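Local coordinates for endoribonuclease YbeY (Aquifex aeolicus, PDB 1OZ9), which probably acts as a zinc-dependent, single-strand-specific endoribonuclease in 16S rRNA 3'-end maturation and in quality control of 70S ribosomes, at residues 41-46 / 85-90; 69-74 / 117-122. All blocks are in the same frame, centred on the assembly; numbering follows the deposited sequence.

Interaction 1 of 2, residues 41-46 / 85-90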
# COMPACT_ATOMS: atom_id res chain seq x y z
N VAL A 41 3.71 2.32 15.17
CA VAL A 41 4.51 2.35 13.99
C VAL A 41 4.09 3.51 13.13
O VAL A 41 3.00 4.06 13.30
CB VAL A 41 4.41 1.03 13.15
CG1 VAL A 41 4.80 -0.19 14.02
CG2 VAL A 41 3.00 0.89 12.60
N GLU A 42 4.97 3.91 12.22
CA GLU A 42 4.68 4.99 11.28
C GLU A 42 4.58 4.44 9.88
O GLU A 42 5.39 3.60 9.47
CB GLU A 42 5.77 6.07 11.36
CG GLU A 42 5.56 7.24 10.37
CD GLU A 42 6.74 8.19 10.41
OE1 GLU A 42 7.44 8.34 9.38
OE2 GLU A 42 7.00 8.75 11.51
N LEU A 43 3.57 4.88 9.13
CA LEU A 43 3.39 4.41 7.76
C LEU A 43 3.08 5.63 6.93
O LEU A 43 2.22 6.42 7.32
CB LEU A 43 2.16 3.52 7.70
CG LEU A 43 1.66 3.14 6.31
CD1 LEU A 43 2.73 2.31 5.58
CD2 LEU A 43 0.34 2.37 6.41
N SER A 44 3.77 5.79 5.80
CA SER A 44 3.45 6.88 4.89
C SER A 44 2.76 6.31 3.65
O SER A 44 3.16 5.26 3.13
CB SER A 44 4.69 7.68 4.51
OG SER A 44 5.19 8.35 5.68
N VAL A 45 1.69 6.98 3.20
CA VAL A 45 1.00 6.56 1.99
C VAL A 45 1.02 7.73 1.00
O VAL A 45 0.61 8.86 1.36
CB VAL A 45 -0.43 6.13 2.27
CG1 VAL A 45 -1.12 5.67 0.97
CG2 VAL A 45 -0.44 4.99 3.34
N TYR A 46 1.51 7.51 -0.22
CA TYR A 46 1.57 8.60 -1.20
C TYR A 46 0.70 8.23 -2.39
O TYR A 46 0.86 7.13 -2.93
CB TYR A 46 3.02 8.80 -1.66
CG TYR A 46 3.30 9.99 -2.57
CD1 TYR A 46 2.55 11.16 -2.52
CD2 TYR A 46 4.37 9.95 -3.48
CE1 TYR A 46 2.84 12.24 -3.34
CE2 TYR A 46 4.67 11.00 -4.30
CZ TYR A 46 3.92 12.15 -4.24
OH TYR A 46 4.25 13.20 -5.08
N GLY A 85 7.70 2.38 6.80
CA GLY A 85 8.14 2.84 5.50
C GLY A 85 7.01 3.41 4.67
O GLY A 85 5.99 3.85 5.22
N ASP A 86 7.20 3.39 3.36
CA ASP A 86 6.26 4.05 2.46
C ASP A 86 5.53 3.12 1.52
O ASP A 86 6.11 2.16 1.02
CB ASP A 86 7.00 5.03 1.55
CG ASP A 86 7.82 6.03 2.31
OD1 ASP A 86 7.39 6.42 3.41
OD2 ASP A 86 8.92 6.45 1.90
N VAL A 87 4.29 3.48 1.21
CA VAL A 87 3.52 2.81 0.16
C VAL A 87 3.17 3.91 -0.84
O VAL A 87 2.63 4.94 -0.45
CB VAL A 87 2.22 2.22 0.67
CG1 VAL A 87 1.38 1.73 -0.50
CG2 VAL A 87 2.53 1.02 1.61
N VAL A 88 3.50 3.70 -2.11
CA VAL A 88 3.26 4.72 -3.14
C VAL A 88 2.35 4.09 -4.20
O VAL A 88 2.71 3.04 -4.76
CB VAL A 88 4.59 5.12 -3.81
CG1 VAL A 88 4.36 6.19 -4.90
CG2 VAL A 88 5.57 5.63 -2.76
N ILE A 89 1.22 4.75 -4.51
CA ILE A 89 0.23 4.24 -5.44
C ILE A 89 0.00 5.24 -6.56
O ILE A 89 -0.06 6.44 -6.30
CB ILE A 89 -1.09 4.07 -4.67
CG1 ILE A 89 -0.93 2.88 -3.71
CG2 ILE A 89 -2.28 3.89 -5.64
CD1 ILE A 89 -2.05 2.74 -2.67
N SER A 90 -0.13 4.76 -7.78
CA SER A 90 -0.44 5.67 -8.87
C SER A 90 -1.94 5.67 -9.09
O SER A 90 -2.54 4.63 -9.41
CB SER A 90 0.22 5.25 -10.19
OG SER A 90 -0.32 6.07 -11.25

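Interaction 2 of 2, residues 69-74 / 117-122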
# COMPACT_ATOMS: atom_id res chain seq x y z
N VAL A 69 1.46 -0.05 -7.55
CA VAL A 69 1.88 0.26 -6.19
C VAL A 69 3.34 -0.19 -5.97
O VAL A 69 3.76 -1.23 -6.48
CB VAL A 69 0.94 -0.47 -5.17
CG1 VAL A 69 0.93 -2.02 -5.40
CG2 VAL A 69 1.23 -0.09 -3.68
N LEU A 70 4.08 0.58 -5.20
CA LEU A 70 5.42 0.19 -4.79
C LEU A 70 5.53 0.38 -3.29
O LEU A 70 4.94 1.32 -2.73
CB LEU A 70 6.47 1.01 -5.52
CG LEU A 70 6.62 0.73 -7.03
CD1 LEU A 70 7.59 1.73 -7.62
CD2 LEU A 70 7.13 -0.67 -7.31
N SER A 71 6.26 -0.50 -2.61
CA SER A 71 6.45 -0.33 -1.18
C SER A 71 7.94 -0.18 -0.84
O SER A 71 8.78 -0.91 -1.40
CB SER A 71 5.88 -1.55 -0.46
OG SER A 71 6.78 -2.62 -0.74
N PHE A 72 8.28 0.73 0.07
CA PHE A 72 9.68 1.01 0.39
C PHE A 72 9.93 0.90 1.89
O PHE A 72 9.55 1.80 2.63
CB PHE A 72 10.04 2.44 -0.04
CG PHE A 72 9.78 2.71 -1.50
CD1 PHE A 72 8.59 3.26 -1.91
CD2 PHE A 72 10.71 2.37 -2.45
CE1 PHE A 72 8.34 3.48 -3.26
CE2 PHE A 72 10.46 2.60 -3.81
CZ PHE A 72 9.28 3.17 -4.20
N PRO A 73 10.54 -0.19 2.35
CA PRO A 73 10.83 -0.34 3.79
C PRO A 73 11.89 0.61 4.28
O PRO A 73 12.86 0.89 3.58
CB PRO A 73 11.36 -1.78 3.89
CG PRO A 73 11.99 -2.02 2.54
CD PRO A 73 10.97 -1.38 1.58
N MET A 74 11.69 1.11 5.50
CA MET A 74 12.65 1.97 6.15
C MET A 74 13.13 1.14 7.33
O MET A 74 14.13 0.39 7.24
CB MET A 74 11.97 3.26 6.61
CG MET A 74 11.58 4.20 5.48
SD MET A 74 13.00 4.87 4.52
CE MET A 74 12.35 4.83 2.88
N ILE A 117 0.97 -2.60 2.13
CA ILE A 117 1.31 -2.79 3.53
C ILE A 117 1.85 -4.19 3.73
O ILE A 117 2.84 -4.37 4.45
CB ILE A 117 0.11 -2.53 4.44
CG1 ILE A 117 -0.19 -1.04 4.42
CG2 ILE A 117 0.40 -2.99 5.91
CD1 ILE A 117 -1.45 -0.66 5.15
N VAL A 118 1.19 -5.18 3.14
CA VAL A 118 1.66 -6.55 3.30
C VAL A 118 3.09 -6.73 2.76
O VAL A 118 3.92 -7.42 3.36
CB VAL A 118 0.68 -7.57 2.64
CG1 VAL A 118 1.23 -9.03 2.75
CG2 VAL A 118 -0.73 -7.43 3.30
N HIS A 119 3.38 -6.09 1.63
CA HIS A 119 4.73 -6.11 1.07
C HIS A 119 5.69 -5.49 2.07
O HIS A 119 6.82 -5.95 2.23
CB HIS A 119 4.83 -5.28 -0.20
CG HIS A 119 4.60 -6.06 -1.45
ND1 HIS A 119 5.54 -6.89 -1.99
CD2 HIS A 119 3.51 -6.14 -2.25
CE1 HIS A 119 5.05 -7.46 -3.08
NE2 HIS A 119 3.82 -7.01 -3.27
N LEU A 120 5.24 -4.42 2.71
CA LEU A 120 6.10 -3.69 3.65
C LEU A 120 6.46 -4.51 4.87
O LEU A 120 7.49 -4.26 5.51
CB LEU A 120 5.40 -2.42 4.15
CG LEU A 120 5.74 -1.05 3.62
CD1 LEU A 120 5.14 0.00 4.58
CD2 LEU A 120 7.23 -0.85 3.51
N LEU A 121 5.60 -5.46 5.22
CA LEU A 121 5.84 -6.33 6.34
C LEU A 121 6.78 -7.47 5.95
O LEU A 121 7.06 -8.36 6.75
CB LEU A 121 4.54 -6.88 6.91
CG LEU A 121 3.68 -5.75 7.47
CD1 LEU A 121 2.38 -6.34 7.98
CD2 LEU A 121 4.43 -4.95 8.57
N GLY A 122 7.24 -7.46 4.70
CA GLY A 122 8.23 -8.45 4.30
C GLY A 122 7.73 -9.71 3.62
O GLY A 122 8.42 -10.71 3.58

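Interaction 1 of 2, residues 41-46 / 85-90
Ser44 and Tyr46 each use both their N-H and their C=O to bond with 85-90, joining two neighbouring parallel strands at the centre of the mixed sheet of this YbeY domain. Ser44 N donates to Gly85 O at 3.0 Å in an almost straight bond (177° at the hydrogen), and Val87 N returns to Ser44 O at 2.9 Å. Two residues on, Tyr46 N reaches Val87 O at 2.8 Å and Ile89 N reaches Tyr46 O at 2.9 Å. CA-H...O contacts fill in between, including Val45 CA to Val87 O at 3.4 Å. Gly85, the acceptor of the first of these bonds, has phi 136°, a conformation suited to glycine.

Leu43, Val45 and Val87 lie on the sheet face packed by helices 22-35 and 105-120; there Leu43 CD1 crosses toward Val87 CG2 at 4.2 Å. The other face carries Ser44, Tyr46, Asp86 and Val88. Tyr46 and Val88 run side by side, and the phenol hydroxyl continues outward to a hydrogen bond with Glu52. Asp86 leans back to segment 41-46, its CG anti to the carbonyl carbon (chi1 -55°), and OD1 lies 3.2 Å from Ser44 CB, whereas Ser44 OG lies 3.7 Å from the same OD1.

Interaction 2 of 2, residues 69-74 / 117-122
Ser71 has its bond to CB already pointing toward helix 105-120, and with OG between the backbone N and the carbonyl carbon (chi1 72°) OG lies 3.3 Å from CB of His119. In Leu120, chi1 of -102° strays some 40° from a staggered position and swings the isobutyl group over to the strand. CD2 of Leu120 then rests against the Phe72-Pro73 peptide link, 3.6 Å from Phe72 C and equally close to Pro73 N. The Pro73 ring flanks the same methyl through its CD atom, 4.2 Å from Leu120 CD2. Behind it, Leu120 CG lies 4.1 Å from Ser71 CB. No hydrogen bond spans the two segments; the last helical turn meets the strand by van der Waals contact.

This turn belongs to the metzincin-like HxxxHxxGxxH motif, in which His115, His119 and His125 are the predicted ligands of the catalytic zinc. Gly122, with phi at 96°, ends the helix in a Schellman motif, its N bonded to His119 O at 2.9 Å, and the chain leaves toward His125. The His119 ring meets the rings of both other histidines, and it packs edge-to-face with Phe135. On the strand, Phe72 projects from the side turned away from the helix, where its ring meets Tyr60 edge-to-face.

In the fold
From the N terminus, strand 10-15 and helix 22-35 lead into strand 41-48, followed by helix 50-61 and edge strand 69-78; strand 81-90 runs back antiparallel to that edge and lies beside 41-48, where interaction 1 closes its loop. Helix 91-101 follows, and then helix 105-120, whose C-terminal end in 117-122 returns to 69-74 and closes interaction 2. The segments alternate along the chain, so the two loops cross. Strand 81-90 stands between 41-48 and 69-78, and Phe72 N probably hydrogen-bonds to Asp86 O (2.8 Å). Leu43 and Leu120 pack through their CD1 atoms, 3.5 Å apart, tying the central sheet to the helix that carries His115 and His119.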